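Side-chain contact in phenolic acid decarboxylase (PDB 7AE5), which catalyses the reversible, non-oxidative decarboxylation of 4-hydroxybenzoate and 3,4-dihydroxybenzoate under anaerobic conditions, using prenylated FMN and manganese: residues T166-V171 and G178-A183. Numbering follows the deposited sequence.
Sequences TYRIQV and GIQALA
Gly178 N donates to Gln170 O at 2.6 Å, and the bond is nearly straight (165°). The return bond, Gln170 N to Gly178 O, is weak at 3.4 Å. The same Gly178 O also receives a CH...O contact from Ile169 CA at 3.6 Å. Ile169 and Ile179 lie side by side and point the same way, with Ile169 CD1 3.7 Å from Ile179 CG1. Ile179 also packs on Met184, a predicted cofactor-binding residue, and on Val292 of strand 287-299. Strands 169-173 and 176-179 form a beta hairpin within the Rift-related domain of this UbiD-family enzyme. Beyond the paired residues the two segments diverge, and side chains bridge them. The amide of Gln180 stacks over one face of the Arg168 guanidinium, the planes 28° apart. Gln180 CD lies 3.6 Å from Arg168 CZ. Arg168 NE forms a salt bridge with Glu273, and NH1 makes a long, weak ion pair with Glu278, the predicted proton donor. Arg168 is also predicted to bind prenylated FMN. A leucine in place of Arg168 would probably leave Glu273 without its charged mate and the Gln180 amide freer to turn. Tyr167, another predicted cofactor-binding residue, swings its ring beside its own backbone N (chi1 -50°). Ala183 O comes at the Tyr167 ring obliquely, 3.2 Å from Tyr167 CE1.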
loop_
_atom_site.group_PDB
_atom_site.type_symbol
_atom_site.label_atom_id
_atom_site.label_comp_id
_atom_site.label_asym_id
_atom_site.label_seq_id
_atom_site.Cartn_x
_atom_site.Cartn_y
_atom_site.Cartn_z
ATOM N N THR C 166 28.242 2.837 32.305
ATOM C CA THR C 166 27.270 3.386 33.243
ATOM C C THR C 166 26.139 2.387 33.442
ATOM O O THR C 166 25.537 1.922 32.469
ATOM C CB THR C 166 26.704 4.719 32.750
ATOM O OG1 THR C 166 26.255 4.577 31.396
ATOM C CG2 THR C 166 27.761 5.809 32.824
ATOM N N TYR C 167 25.859 2.062 34.700
ATOM C CA TYR C 167 24.788 1.143 35.052
ATOM C C TYR C 167 24.063 1.694 36.267
ATOM O O TYR C 167 24.696 2.222 37.185
ATOM C CB TYR C 167 25.330 -0.262 35.339
ATOM C CG TYR C 167 26.247 -0.779 34.253
ATOM C CD1 TYR C 167 25.750 -1.111 33.000
ATOM C CD2 TYR C 167 27.611 -0.914 34.474
ATOM C CE1 TYR C 167 26.585 -1.574 32.001
ATOM C CE2 TYR C 167 28.454 -1.378 33.482
ATOM C CZ TYR C 167 27.934 -1.706 32.246
ATOM O OH TYR C 167 28.767 -2.167 31.253
ATOM N N ARG C 168 22.738 1.581 36.264
ATOM C CA ARG C 168 21.958 2.092 37.381
ATOM C C ARG C 168 22.233 1.273 38.636
ATOM O O ARG C 168 22.334 0.042 38.592
ATOM C CB ARG C 168 20.466 2.092 37.041
ATOM C CG ARG C 168 19.800 0.729 37.016
ATOM C CD ARG C 168 18.491 0.796 36.257
ATOM N NE ARG C 168 17.633 -0.346 36.538
ATOM C CZ ARG C 168 16.781 -0.869 35.668
ATOM N NH1 ARG C 168 16.660 -0.383 34.443
ATOM N NH2 ARG C 168 16.030 -1.903 36.036
ATOM N N ILE C 169 22.378 1.970 39.759
ATOM C CA ILE C 169 22.798 1.373 41.020
ATOM C C ILE C 169 21.709 1.656 42.044
ATOM O O ILE C 169 21.568 2.796 42.509
ATOM C CB ILE C 169 24.153 1.927 41.485
ATOM C CG1 ILE C 169 25.240 1.624 40.452
ATOM C CG2 ILE C 169 24.531 1.356 42.835
ATOM C CD1 ILE C 169 25.540 0.152 40.292
ATOM N N GLN C 170 20.936 0.632 42.396
ATOM C CA GLN C 170 19.906 0.764 43.419
ATOM C C GLN C 170 20.516 0.479 44.785
ATOM O O GLN C 170 21.076 -0.600 45.006
ATOM C CB GLN C 170 18.733 -0.180 43.169
ATOM C CG GLN C 170 17.643 -0.042 44.226
ATOM C CD GLN C 170 16.494 -1.009 44.033
ATOM O OE1 GLN C 170 16.385 -1.664 42.999
ATOM N NE2 GLN C 170 15.626 -1.101 45.034
ATOM N N VAL C 171 20.396 1.438 45.698
ATOM C CA VAL C 171 20.852 1.234 47.066
ATOM C C VAL C 171 19.918 0.244 47.747
ATOM O O VAL C 171 18.713 0.493 47.877
ATOM C CB VAL C 171 20.911 2.563 47.830
ATOM C CG1 VAL C 171 21.290 2.325 49.285
ATOM C CG2 VAL C 171 21.894 3.512 47.164
ATOM N N GLY C 178 22.143 -2.911 44.291
ATOM C CA GLY C 178 21.787 -3.751 43.170
ATOM C C GLY C 178 22.426 -3.279 41.874
ATOM O O GLY C 178 22.853 -2.133 41.749
ATOM N N ILE C 179 22.489 -4.183 40.896
ATOM C CA ILE C 179 23.106 -3.879 39.609
ATOM C C ILE C 179 22.583 -4.867 38.576
ATOM O O ILE C 179 22.149 -5.972 38.912
ATOM C CB ILE C 179 24.654 -3.912 39.715
ATOM C CG1 ILE C 179 25.288 -3.076 38.601
ATOM C CG2 ILE C 179 25.169 -5.345 39.688
ATOM C CD1 ILE C 179 26.799 -3.038 38.657
ATOM N N GLN C 180 22.614 -4.460 37.306
ATOM C CA GLN C 180 22.108 -5.259 36.190
ATOM C C GLN C 180 23.281 -5.992 35.550
ATOM O O GLN C 180 23.972 -5.440 34.693
ATOM C CB GLN C 180 21.401 -4.373 35.171
ATOM C CG GLN C 180 20.089 -3.785 35.642
ATOM C CD GLN C 180 19.390 -3.013 34.542
ATOM O OE1 GLN C 180 19.949 -2.070 33.981
ATOM N NE2 GLN C 180 18.166 -3.415 34.220
ATOM N N ALA C 181 23.476 -7.254 35.941
ATOM C CA ALA C 181 24.694 -7.971 35.569
ATOM C C ALA C 181 24.736 -8.304 34.080
ATOM O O ALA C 181 25.798 -8.214 33.453
ATOM C CB ALA C 181 24.819 -9.242 36.405
ATOM N N LEU C 182 23.604 -8.712 33.499
ATOM C CA LEU C 182 23.596 -9.043 32.078
ATOM C C LEU C 182 23.833 -7.805 31.221
ATOM O O LEU C 182 24.481 -7.891 30.170
ATOM C CB LEU C 182 22.276 -9.723 31.706
ATOM C CG LEU C 182 22.278 -10.836 30.648
ATOM C CD1 LEU C 182 20.877 -11.399 30.471
ATOM C CD2 LEU C 182 22.833 -10.383 29.303
ATOM N N ALA C 183 23.346 -6.645 31.665
ATOM C CA ALA C 183 23.641 -5.395 30.977
ATOM C C ALA C 183 25.118 -5.022 31.044
ATOM O O ALA C 183 25.526 -4.065 30.378
ATOM C CB ALA C 183 22.792 -4.263 31.558
#